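Local atomic coordinates of chitinase A (Pteris ryukyuensis, PDB entry 4RL3), a protein that probably hydrolyses glycosidic bonds in chitin, this chain being the glycosyl hydrolase family 18 catalytic domain of a longer, LysM-containing class III chitinase. Residues I36-A41 against P88-A93; D117-D122 against Q140-L145; S132-C137 against E163-A168; G47-Y52 against V104-S109. One frame throughout, in Å; residues are numbered along the deposited sequence. Where two conformers were deposited one is given.

Contact 1. Residues I36-A41 against P88-A93; sequences IDYTSA and PVQFTA
The tight half of this contact lies where Tyr-38 and Ile-36 close on Val-89 and Gln-90. The phenol OH of Tyr-38 donates to the backbone O of Gln-90 at 2.6 Å, lying in the carbonyl plane on a lone pair with a C=O...donor angle of 125°; the carbonyl oxygen in turn sits at the edge of the ring. Beside this bond, the CG1 methyl of Val-89 touches Ile-36 CG2 at 3.7 Å and Tyr-38 CE1 at 4.0 Å. Val-89 chi1 (178°) sets CG1 opposite the backbone N, where it meets both side chains. Asp-37 and Val-89 each centre an inverse gamma turn, which bends both loops sharply where they meet. A phenylalanine in place of Tyr-38 would probably keep the apolar touch but leave the Gln-90 carbonyl without this donor and the ring end of the contact held by packing alone. On the other side water does the joining: Asp-37 OD2 reaches Thr-92 through water 1, 2.9 Å from Thr-92 N, and water 2, 2.8 Å from Thr-92 O, while the carboxylate is also held by Tyr-123 OH and Trp-99 NE1. Loop 36-41 follows barrel strand 27-36, loop 88-93 leads into helix 96-114, and Ile-84 of strand 83-84 packs on both Tyr-38 and Val-89.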
loop_
_atom_site.group_PDB
_atom_site.type_symbol
_atom_site.label_atom_id
_atom_site.label_comp_id
_atom_site.label_asym_id
_atom_site.label_seq_id
_atom_site.Cartn_x
_atom_site.Cartn_y
_atom_site.Cartn_z
ATOM N N ILE A 36 2.679 12.754 0.630
ATOM C CA ILE A 36 3.792 13.026 -0.269
ATOM C C ILE A 36 4.599 14.178 0.311
ATOM O O ILE A 36 4.032 15.183 0.758
ATOM C CB ILE A 36 3.299 13.415 -1.682
ATOM C CG1 ILE A 36 2.174 12.476 -2.146
ATOM C CG2 ILE A 36 4.461 13.395 -2.673
ATOM C CD1 ILE A 36 1.508 12.887 -3.434
ATOM N N ASP A 37 5.921 14.032 0.258
ATOM C CA ASP A 37 6.844 15.063 0.724
ATOM C C ASP A 37 7.123 16.064 -0.395
ATOM O O ASP A 37 8.272 16.274 -0.804
ATOM C CB ASP A 37 8.135 14.437 1.289
ATOM C CG ASP A 37 8.851 13.506 0.306
ATOM O OD1 ASP A 37 8.186 12.767 -0.458
ATOM O OD2 ASP A 37 10.099 13.502 0.298
ATOM N N TYR A 38 6.040 16.668 -0.872
ATOM C CA TYR A 38 6.057 17.678 -1.917
ATOM C C TYR A 38 5.019 18.734 -1.607
ATOM O O TYR A 38 4.013 18.464 -0.939
ATOM C CB TYR A 38 5.702 17.055 -3.262
ATOM C CG TYR A 38 6.872 16.516 -4.063
ATOM C CD1 TYR A 38 7.487 15.309 -3.738
ATOM C CD2 TYR A 38 7.351 17.203 -5.166
ATOM C CE1 TYR A 38 8.543 14.816 -4.491
ATOM C CE2 TYR A 38 8.409 16.722 -5.918
ATOM C CZ TYR A 38 9.006 15.524 -5.578
ATOM O OH TYR A 38 10.072 15.043 -6.328
ATOM N N THR A 39 5.229 19.929 -2.138
ATOM C CA THR A 39 4.217 20.975 -2.076
ATOM C C THR A 39 3.242 20.792 -3.228
ATOM O O THR A 39 3.525 20.062 -4.191
ATOM C CB THR A 39 4.838 22.369 -2.215
ATOM O OG1 THR A 39 5.345 22.537 -3.544
ATOM C CG2 THR A 39 5.942 22.578 -1.189
ATOM N N SER A 40 2.117 21.502 -3.164
ATOM C CA SER A 40 1.113 21.420 -4.221
ATOM C C SER A 40 1.632 21.968 -5.556
ATOM O O SER A 40 1.069 21.664 -6.608
ATOM C CB SER A 40 -0.159 22.159 -3.814
ATOM O OG SER A 40 0.098 23.532 -3.607
ATOM N N ALA A 41 2.702 22.764 -5.514
ATOM C CA ALA A 41 3.402 23.198 -6.738
ATOM C C ALA A 41 4.455 22.193 -7.232
ATOM O O ALA A 41 5.253 22.505 -8.131
ATOM C CB ALA A 41 4.041 24.569 -6.517
ATOM N N PRO A 88 5.815 13.833 -11.895
ATOM C CA PRO A 88 6.245 12.608 -11.213
ATOM C C PRO A 88 6.784 12.865 -9.806
ATOM O O PRO A 88 7.552 13.808 -9.583
ATOM C CB PRO A 88 7.339 12.051 -12.138
ATOM C CG PRO A 88 7.063 12.680 -13.468
ATOM C CD PRO A 88 6.572 14.048 -13.140
ATOM N N VAL A 89 6.359 12.030 -8.863
ATOM C CA VAL A 89 6.869 12.098 -7.508
ATOM C C VAL A 89 8.246 11.450 -7.499
ATOM O O VAL A 89 8.388 10.255 -7.239
ATOM C CB VAL A 89 5.915 11.413 -6.505
ATOM C CG1 VAL A 89 6.505 11.448 -5.097
ATOM C CG2 VAL A 89 4.556 12.085 -6.520
ATOM N N GLN A 90 9.265 12.256 -7.771
ATOM C CA GLN A 90 10.649 11.810 -7.744
ATOM C C GLN A 90 11.115 11.733 -6.306
ATOM O O GLN A 90 11.046 12.736 -5.582
ATOM C CB GLN A 90 11.551 12.801 -8.494
ATOM C CG GLN A 90 11.331 12.814 -9.994
ATOM C CD GLN A 90 11.796 11.538 -10.661
ATOM O OE1 GLN A 90 12.465 10.696 -10.049
ATOM N NE2 GLN A 90 11.460 11.390 -11.938
ATOM N N PHE A 91 11.577 10.564 -5.867
ATOM C CA PHE A 91 12.159 10.506 -4.538
ATOM C C PHE A 91 13.408 11.377 -4.522
ATOM O O PHE A 91 14.276 11.242 -5.375
ATOM C CB PHE A 91 12.529 9.085 -4.111
ATOM C CG PHE A 91 12.944 9.009 -2.667
ATOM C CD1 PHE A 91 14.242 9.313 -2.288
ATOM C CD2 PHE A 91 12.018 8.698 -1.691
ATOM C CE1 PHE A 91 14.615 9.281 -0.963
ATOM C CE2 PHE A 91 12.388 8.658 -0.363
ATOM C CZ PHE A 91 13.683 8.958 0.001
ATOM N N THR A 92 13.498 12.269 -3.545
ATOM C CA THR A 92 14.665 13.144 -3.472
ATOM C C THR A 92 14.931 13.633 -2.044
ATOM O O THR A 92 14.007 13.914 -1.267
ATOM C CB THR A 92 14.537 14.296 -4.491
ATOM O OG1 THR A 92 15.736 15.087 -4.499
ATOM C CG2 THR A 92 13.346 15.156 -4.199
ATOM N N ALA A 93 16.212 13.685 -1.701
ATOM C CA ALA A 93 16.647 14.025 -0.358
ATOM C C ALA A 93 17.795 15.013 -0.438
ATOM O O ALA A 93 18.719 14.830 -1.229
ATOM C CB ALA A 93 17.109 12.775 0.378
HETATM O O HOH W 1 11.244 11.878 -1.693
HETATM O O HOH W 2 11.762 15.436 -0.671
#

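Contact 2. Residues D117-D122 against Q140-L145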
loop_
_atom_site.group_PDB
_atom_site.type_symbol
_atom_site.label_atom_id
_atom_site.label_comp_id
_atom_site.label_asym_id
_atom_site.label_seq_id
_atom_site.Cartn_x
_atom_site.Cartn_y
_atom_site.Cartn_z
ATOM N N ASP A 117 -1.992 3.436 11.959
ATOM C CA ASP A 117 -1.370 2.216 12.451
ATOM C C ASP A 117 -0.090 1.835 11.729
ATOM O O ASP A 117 0.583 0.883 12.127
ATOM C CB ASP A 117 -2.369 1.069 12.299
ATOM C CG ASP A 117 -3.587 1.247 13.180
ATOM O OD1 ASP A 117 -3.423 1.063 14.404
ATOM O OD2 ASP A 117 -4.671 1.601 12.669
ATOM N N GLY A 118 0.249 2.550 10.655
ATOM C CA GLY A 118 1.376 2.147 9.846
ATOM C C GLY A 118 1.556 2.918 8.568
ATOM O O GLY A 118 0.767 3.812 8.241
ATOM N N ILE A 119 2.630 2.578 7.860
ATOM C CA ILE A 119 2.968 3.225 6.598
ATOM C C ILE A 119 3.275 2.189 5.526
ATOM O O ILE A 119 3.717 1.081 5.819
ATOM C CB ILE A 119 4.161 4.205 6.726
ATOM C CG1 ILE A 119 5.467 3.495 7.120
ATOM C CG2 ILE A 119 3.823 5.294 7.740
ATOM C CD1 ILE A 119 6.709 4.340 6.933
ATOM N N ASP A 120 3.022 2.584 4.286
ATOM C CA ASP A 120 3.262 1.786 3.096
ATOM C C ASP A 120 4.149 2.624 2.179
ATOM O O ASP A 120 3.877 3.807 1.967
ATOM C CB ASP A 120 1.921 1.487 2.410
ATOM C CG ASP A 120 2.081 0.788 1.083
ATOM O OD1 ASP A 120 2.557 -0.366 1.083
ATOM O OD2 ASP A 120 1.715 1.370 0.046
ATOM N N ILE A 121 5.194 2.006 1.636
ATOM C CA ILE A 121 6.148 2.702 0.773
ATOM C C ILE A 121 5.793 2.469 -0.697
ATOM O O ILE A 121 5.881 1.345 -1.193
ATOM C CB ILE A 121 7.593 2.223 1.036
ATOM C CG1 ILE A 121 7.901 2.136 2.536
ATOM C CG2 ILE A 121 8.585 3.144 0.316
ATOM C CD1 ILE A 121 7.738 3.412 3.346
ATOM N N ASP A 122 5.424 3.542 -1.397
ATOM C CA ASP A 122 4.916 3.431 -2.770
ATOM C C ASP A 122 5.543 4.484 -3.680
ATOM O O ASP A 122 4.873 5.039 -4.549
ATOM C CB ASP A 122 3.386 3.536 -2.784
ATOM C CG ASP A 122 2.766 3.168 -4.127
ATOM O OD1 ASP A 122 3.339 2.305 -4.843
ATOM O OD2 ASP A 122 1.681 3.736 -4.446
ATOM N N GLN A 140 15.699 3.422 7.390
ATOM C CA GLN A 140 15.809 4.173 8.648
ATOM C C GLN A 140 14.453 4.685 9.122
ATOM O O GLN A 140 14.148 4.639 10.300
ATOM C CB GLN A 140 16.767 5.346 8.483
ATOM C CG GLN A 140 18.220 4.945 8.410
ATOM C CD GLN A 140 19.120 6.166 8.417
ATOM O OE1 GLN A 140 19.208 6.867 9.424
ATOM N NE2 GLN A 140 19.770 6.446 7.297
ATOM N N LEU A 141 13.648 5.201 8.195
ATOM C CA LEU A 141 12.304 5.685 8.513
ATOM C C LEU A 141 11.476 4.574 9.166
ATOM O O LEU A 141 10.895 4.765 10.232
ATOM C CB LEU A 141 11.618 6.185 7.243
ATOM C CG LEU A 141 10.127 6.503 7.336
ATOM C CD1 LEU A 141 9.869 7.606 8.358
ATOM C CD2 LEU A 141 9.588 6.888 5.976
ATOM N N ILE A 142 11.441 3.408 8.527
ATOM C CA ILE A 142 10.639 2.301 9.054
ATOM C C ILE A 142 11.181 1.817 10.401
ATOM O O ILE A 142 10.427 1.572 11.346
ATOM C CB ILE A 142 10.567 1.124 8.056
ATOM C CG1 ILE A 142 9.803 1.538 6.807
ATOM C CG2 ILE A 142 9.906 -0.079 8.702
ATOM C CD1 ILE A 142 9.928 0.553 5.658
ATOM N N THR A 143 12.501 1.691 10.480
ATOM C CA THR A 143 13.156 1.186 11.676
ATOM C C THR A 143 12.881 2.110 12.861
ATOM O O THR A 143 12.535 1.645 13.957
ATOM C CB THR A 143 14.674 1.037 11.444
ATOM O OG1 THR A 143 14.901 0.044 10.437
ATOM C CG2 THR A 143 15.398 0.649 12.724
ATOM N N GLN A 144 12.984 3.414 12.640
ATOM C CA GLN A 144 12.697 4.374 13.703
ATOM C C GLN A 144 11.223 4.389 14.108
ATOM O O GLN A 144 10.915 4.460 15.297
ATOM C CB GLN A 144 13.113 5.780 13.305
ATOM C CG GLN A 144 14.605 6.021 13.307
ATOM C CD GLN A 144 14.957 7.503 13.277
ATOM O OE1 GLN A 144 14.306 8.335 13.921
ATOM N NE2 GLN A 144 16.020 7.825 12.582
ATOM N N LEU A 145 10.301 4.347 13.143
ATOM C CA LEU A 145 8.886 4.349 13.506
ATOM C C LEU A 145 8.519 3.105 14.306
ATOM O O LEU A 145 7.680 3.192 15.204
ATOM C CB LEU A 145 7.988 4.479 12.280
ATOM C CG LEU A 145 8.011 5.840 11.572
ATOM C CD1 LEU A 145 7.214 5.735 10.286
ATOM C CD2 LEU A 145 7.467 6.976 12.425
#
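Ile-119 lays its CD1 methyl against three side chains of helix segment 140-145: Leu-145 CD1 at 3.7 Å, Leu-141 CD2 at 4.0 Å and, a little farther off, Ile-142 CG1 at 4.2 Å. Its side chain runs at about a right angle to that of Leu-145. With chi1 at 64°, CG1 lies between the backbone N and the carbonyl carbon, and the extended chi2 of 166° carries CD1 outward to the helix. Two residues along the strand, Ile-121 touches with CG1 the CD1 methyl of Ile-142, at 4.0 Å. Ile-142 therefore bridges the two strand isoleucines, offering CG1 to one and CD1 to the other. Around this first shell, Leu-79 of strand 73-81 packs on Ile-121 and Leu-141, and helix 96-114 brings Val-104 against Leu-141 and Thr-108 against Leu-145. The axes of segments 118-122 and 140-145 run nearly antiparallel (168°), 10.2 Å apart at closest approach, as expected for the first half of a beta-alpha-beta unit, here strand 118-123, helix 131-147 and strand 153-156 of the TIM barrel. Asp-120 points away from the helix, and its carboxylate is hydrogen-bonded to Tyr-7, Ser-78 and Ser-155. Asp-117, Asp-120 and Asp-122 match the DxxDxDxE signature of family 18, whose final glutamate serves as the catalytic acid in relatives. Only aliphatic carbons meet between the segments, consistent with the helix side of this acidic-motif strand being held by apolar packing, without directional bonds.

Contact 3. Residues S132-C137 against E163-A168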
loop_
_atom_site.group_PDB
_atom_site.type_symbol
_atom_site.label_atom_id
_atom_site.label_comp_id
_atom_site.label_asym_id
_atom_site.label_seq_id
_atom_site.Cartn_x
_atom_site.Cartn_y
_atom_site.Cartn_z
ATOM N N SER A 132 21.033 3.264 -3.196
ATOM C CA SER A 132 21.550 3.223 -1.829
ATOM C C SER A 132 20.945 4.328 -0.964
ATOM O O SER A 132 20.617 4.095 0.194
ATOM C CB SER A 132 23.075 3.335 -1.814
ATOM O OG SER A 132 23.678 2.152 -2.315
ATOM N N THR A 133 20.804 5.525 -1.530
ATOM C CA THR A 133 20.226 6.649 -0.804
ATOM C C THR A 133 18.766 6.378 -0.467
ATOM O O THR A 133 18.355 6.558 0.670
ATOM C CB THR A 133 20.383 7.965 -1.576
ATOM O OG1 THR A 133 21.776 8.307 -1.629
ATOM C CG2 THR A 133 19.602 9.087 -0.910
ATOM N N PHE A 134 17.998 5.917 -1.453
ATOM C CA PHE A 134 16.598 5.562 -1.228
ATOM C C PHE A 134 16.450 4.505 -0.131
ATOM O O PHE A 134 15.656 4.663 0.792
ATOM C CB PHE A 134 15.946 5.071 -2.527
ATOM C CG PHE A 134 14.545 4.552 -2.355
ATOM C CD1 PHE A 134 13.510 5.413 -2.034
ATOM C CD2 PHE A 134 14.262 3.199 -2.502
ATOM C CE1 PHE A 134 12.225 4.939 -1.872
ATOM C CE2 PHE A 134 12.965 2.716 -2.361
ATOM C CZ PHE A 134 11.952 3.589 -2.021
ATOM N N VAL A 135 17.230 3.438 -0.226
ATOM C CA VAL A 135 17.119 2.347 0.721
ATOM C C VAL A 135 17.465 2.811 2.139
ATOM O O VAL A 135 16.782 2.463 3.102
ATOM C CB VAL A 135 17.995 1.145 0.284
ATOM C CG1 VAL A 135 18.110 0.109 1.388
ATOM C CG2 VAL A 135 17.451 0.519 -1.001
ATOM N N SER A 136 18.529 3.593 2.272
ATOM C CA SER A 136 18.911 4.121 3.570
ATOM C C SER A 136 17.802 4.985 4.180
ATOM O O SER A 136 17.461 4.834 5.344
ATOM C CB SER A 136 20.185 4.951 3.437
ATOM O OG SER A 136 20.619 5.401 4.712
ATOM N N CYS A 137 17.240 5.882 3.376
ATOM C CA CYS A 137 16.172 6.764 3.863
ATOM C C CYS A 137 14.970 5.966 4.367
ATOM O O CYS A 137 14.480 6.182 5.477
ATOM C CB CYS A 137 15.701 7.714 2.754
ATOM S SG CYS A 137 16.836 9.080 2.424
ATOM N N GLU A 163 12.170 -3.245 -9.182
ATOM C CA GLU A 163 12.748 -4.402 -8.491
ATOM C C GLU A 163 14.081 -4.107 -7.818
ATOM O O GLU A 163 14.312 -4.531 -6.684
ATOM C CB GLU A 163 12.929 -5.545 -9.499
ATOM C CG GLU A 163 13.511 -6.841 -8.952
ATOM C CD GLU A 163 13.454 -7.937 -9.997
ATOM O OE1 GLU A 163 12.331 -8.254 -10.458
ATOM O OE2 GLU A 163 14.532 -8.449 -10.398
ATOM N N SER A 164 14.958 -3.384 -8.519
ATOM C CA SER A 164 16.277 -3.076 -7.979
ATOM C C SER A 164 16.184 -2.352 -6.633
ATOM O O SER A 164 16.875 -2.694 -5.667
ATOM C CB SER A 164 17.065 -2.223 -8.972
ATOM O OG SER A 164 18.383 -2.032 -8.496
ATOM N N GLN A 165 15.305 -1.362 -6.564
ATOM C CA GLN A 165 15.144 -0.568 -5.354
ATOM C C GLN A 165 14.500 -1.361 -4.230
ATOM O O GLN A 165 14.992 -1.376 -3.102
ATOM C CB GLN A 165 14.306 0.675 -5.627
ATOM C CG GLN A 165 15.027 1.734 -6.455
ATOM C CD GLN A 165 14.995 1.503 -7.959
ATOM O OE1 GLN A 165 14.272 0.641 -8.478
ATOM N NE2 GLN A 165 15.791 2.288 -8.672
ATOM N N TYR A 166 13.379 -2.005 -4.518
ATOM C CA TYR A 166 12.618 -2.634 -3.445
ATOM C C TYR A 166 13.173 -3.974 -2.967
ATOM O O TYR A 166 13.030 -4.306 -1.795
ATOM C CB TYR A 166 11.145 -2.720 -3.809
ATOM C CG TYR A 166 10.450 -1.380 -3.682
ATOM C CD1 TYR A 166 9.965 -0.941 -2.448
ATOM C CD2 TYR A 166 10.311 -0.534 -4.776
ATOM C CE1 TYR A 166 9.341 0.285 -2.319
ATOM C CE2 TYR A 166 9.695 0.695 -4.650
ATOM C CZ TYR A 166 9.214 1.101 -3.422
ATOM O OH TYR A 166 8.586 2.329 -3.294
ATOM N N THR A 167 13.810 -4.750 -3.849
ATOM C CA THR A 167 14.465 -5.967 -3.360
ATOM C C THR A 167 15.659 -5.639 -2.455
ATOM O O THR A 167 15.915 -6.337 -1.471
ATOM C CB THR A 167 14.913 -6.926 -4.484
ATOM O OG1 THR A 167 15.819 -6.258 -5.380
ATOM C CG2 THR A 167 13.709 -7.494 -5.237
ATOM N N ALA A 168 16.395 -4.580 -2.785
ATOM C CA ALA A 168 17.491 -4.128 -1.933
ATOM C C ALA A 168 16.942 -3.719 -0.570
ATOM O O ALA A 168 17.477 -4.102 0.470
ATOM C CB ALA A 168 18.237 -2.970 -2.574
#
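The backbone O of Glu-163 is gripped twice by Thr-167, by its N at 2.9 Å and by its OG1 at 2.6 Å, the two donors arriving from opposite faces of the carbonyl plane. This pair of bonds lies in the first turn of helix 163-173, which also carries Tyr-166. Phe-134 presents its edge to the face of Tyr-166 in a T-shaped stack, with centroids 5.6 Å apart and planes at 73°; its CZ lies 4.0 Å from Tyr-166 CZ. The ring of Phe-134 also meets Gln-165, whose CB lies 4.0 Å from CD2. Helices 131-147 and 163-173 follow one another around the outside of the TIM barrel; the axes of segments 132-137 and 163-168 cross at -37° with a closest approach of 9.5 Å. Farther along, the CG2 methyl of Val-135 lies against Ala-168 CB at 3.9 Å and close to the backbone O of Gln-165 at 3.7 Å. With chi1 at 169°, CG2 lies beside the backbone N and opposite the carbonyl carbon, which turns it to segment 163-168. The hydroxyl of Tyr-166 is hydrogen-bonded to the backbone O of Tyr-123, at the end of strand 118-123, while Phe-91 and Phe-126 add further edge-to-face partners to Phe-134.

Contact 4. Residues G47-Y52 against V104-S109; sequences GVFNIY and VSSLTS
Ser-106 and Phe-49 provide the polar link. Phe-49 N donates to Ser-106 OG at 3.0 Å with an almost straight N-H...O angle of 178°. The same hydroxyl is hydrogen-bonded to Asn-102 O one turn earlier in the helix, so it relays between a helical carbonyl and the loop. Its chi1 of 69° sets OG between the backbone N and the carbonyl carbon, facing the loop, where it also lies at the edge of the Phe-49 ring, near its plane, 3.6 Å from CD2. Gly-47, whose O lies 3.2 Å from Ser-106 OG, has backbone angles at which a side chain would press on the preceding carbonyl. The apolar part belongs to Leu-107. Its CD1 methyl stands over one face of the Phe-49 ring in a CH-pi contact, 4.1 Å from the centroid and 25° off the normal, while its CG is 3.7 Å from Phe-49 CD2 and its CD2 methyl lies 3.8 Å from Phe-49 CG. An alanine at Leu-107 is likely to open a gap over that face and leave the ring freer to rock. The arrangement belongs to the outer layer of the TIM barrel, where helix 96-114 lies outside the strands and the loop leading into strand 50-51 packs on it. Strand 50-51 pairs antiparallel with barrel strand 27-36, Ala-35 touching Phe-49, and Leu-141 of helix 131-147 also packs on Leu-107.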
loop_
_atom_site.group_PDB
_atom_site.type_symbol
_atom_site.label_atom_id
_atom_site.label_comp_id
_atom_site.label_asym_id
_atom_site.label_seq_id
_atom_site.Cartn_x
_atom_site.Cartn_y
_atom_site.Cartn_z
ATOM N N GLY A 47 11.352 15.402 2.784
ATOM C CA GLY A 47 10.785 14.486 3.747
ATOM C C GLY A 47 9.728 15.054 4.680
ATOM O O GLY A 47 9.311 14.368 5.607
ATOM N N VAL A 48 9.305 16.300 4.481
ATOM C CA VAL A 48 8.207 16.844 5.293
ATOM C C VAL A 48 6.907 16.482 4.575
ATOM O O VAL A 48 6.568 17.051 3.531
ATOM C CB VAL A 48 8.307 18.368 5.523
ATOM C CG1 VAL A 48 7.157 18.825 6.395
ATOM C CG2 VAL A 48 9.626 18.734 6.203
ATOM N N PHE A 49 6.203 15.491 5.107
ATOM C CA PHE A 49 5.039 14.925 4.414
ATOM C C PHE A 49 3.775 15.762 4.519
ATOM O O PHE A 49 3.397 16.202 5.604
ATOM C CB PHE A 49 4.791 13.490 4.872
ATOM C CG PHE A 49 5.742 12.524 4.240
ATOM C CD1 PHE A 49 5.423 11.930 3.022
ATOM C CD2 PHE A 49 6.991 12.279 4.795
ATOM C CE1 PHE A 49 6.309 11.064 2.398
ATOM C CE2 PHE A 49 7.879 11.414 4.178
ATOM C CZ PHE A 49 7.546 10.818 2.978
ATOM N N ASN A 50 3.152 15.967 3.355
ATOM C CA ASN A 50 1.873 16.639 3.211
ATOM C C ASN A 50 0.793 15.649 2.798
ATOM O O ASN A 50 1.086 14.552 2.308
ATOM C CB ASN A 50 1.979 17.731 2.149
ATOM C CG ASN A 50 2.739 18.940 2.644
ATOM O OD1 ASN A 50 2.438 19.467 3.712
ATOM N ND2 ASN A 50 3.717 19.391 1.877
ATOM N N ILE A 51 -0.453 16.057 2.993
ATOM C CA ILE A 51 -1.615 15.204 2.765
ATOM C C ILE A 51 -2.167 15.372 1.360
ATOM O O ILE A 51 -2.597 16.468 0.988
ATOM C CB ILE A 51 -2.716 15.528 3.795
ATOM C CG1 ILE A 51 -2.209 15.207 5.210
ATOM C CG2 ILE A 51 -3.997 14.759 3.483
ATOM C CD1 ILE A 51 -3.110 15.696 6.319
ATOM N N TYR A 52 -2.190 14.272 0.609
ATOM C CA TYR A 52 -2.776 14.243 -0.730
ATOM C C TYR A 52 -3.754 13.080 -0.874
ATOM O O TYR A 52 -3.791 12.396 -1.895
ATOM C CB TYR A 52 -1.702 14.245 -1.811
ATOM C CG TYR A 52 -0.858 15.502 -1.757
ATOM C CD1 TYR A 52 -1.337 16.716 -2.257
ATOM C CD2 TYR A 52 0.402 15.488 -1.173
ATOM C CE1 TYR A 52 -0.570 17.862 -2.187
ATOM C CE2 TYR A 52 1.172 16.629 -1.097
ATOM C CZ TYR A 52 0.682 17.814 -1.610
ATOM O OH TYR A 52 1.458 18.952 -1.538
ATOM N N VAL A 104 10.481 10.929 9.684
ATOM C CA VAL A 104 10.067 10.289 10.937
ATOM C C VAL A 104 9.168 11.249 11.729
ATOM O O VAL A 104 8.107 10.842 12.219
ATOM C CB VAL A 104 11.270 9.856 11.799
ATOM C CG1 VAL A 104 10.812 9.367 13.174
ATOM C CG2 VAL A 104 12.052 8.761 11.070
ATOM N N SER A 105 9.586 12.510 11.846
ATOM C CA SER A 105 8.844 13.486 12.641
ATOM C C SER A 105 7.502 13.852 12.003
ATOM O O SER A 105 6.482 13.809 12.667
ATOM C CB SER A 105 9.674 14.742 12.901
ATOM O OG SER A 105 10.045 15.401 11.703
ATOM N N SER A 106 7.507 14.212 10.726
ATOM C CA SER A 106 6.258 14.585 10.056
ATOM C C SER A 106 5.260 13.435 9.965
ATOM O O SER A 106 4.061 13.651 10.147
ATOM C CB SER A 106 6.483 15.225 8.694
ATOM O OG SER A 106 6.987 14.313 7.736
ATOM N N LEU A 107 5.733 12.210 9.714
ATOM C CA LEU A 107 4.805 11.072 9.676
ATOM C C LEU A 107 4.341 10.677 11.073
ATOM O O LEU A 107 3.202 10.262 11.246
ATOM C CB LEU A 107 5.407 9.888 8.919
ATOM C CG LEU A 107 5.497 10.134 7.411
ATOM C CD1 LEU A 107 6.343 9.064 6.745
ATOM C CD2 LEU A 107 4.119 10.193 6.769
ATOM N N THR A 108 5.184 10.859 12.092
ATOM C CA THR A 108 4.732 10.601 13.452
ATOM C C THR A 108 3.594 11.558 13.789
ATOM O O THR A 108 2.561 11.148 14.323
ATOM C CB THR A 108 5.875 10.715 14.473
ATOM O OG1 THR A 108 6.820 9.660 14.229
ATOM C CG2 THR A 108 5.349 10.577 15.907
ATOM N N SER A 109 3.765 12.827 13.456
ATOM C CA SER A 109 2.707 13.808 13.701
ATOM C C SER A 109 1.416 13.432 12.985
ATOM O O SER A 109 0.342 13.508 13.570
ATOM C CB SER A 109 3.152 15.188 13.262
ATOM O OG SER A 109 4.284 15.603 14.014
#

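How the contacts relate
All four contacts lie in one TIM-barrel domain; along the chain they form two interleaved pairs. Contacts 1 and 4 alternate their segments, as do contacts 2 and 3, and the first pair closes before the second opens. Contacts 1 and 4, with centres 12 Å apart, are joined by Tyr-52 OH on Tyr-38 O and by Asn-50 N on Ile-36 O. Contacts 2 and 3 share helix 131-147, their centres 14 Å apart. Contacts 2 and 4, 11 Å apart between centres, reach the same sheet through helix 96-114 and strand 118-123, consecutive in the chain. Contacts 1 and 3, with centres 17 Å apart, touch at Phe-91 and Cys-137, tying a loop to an outer helix.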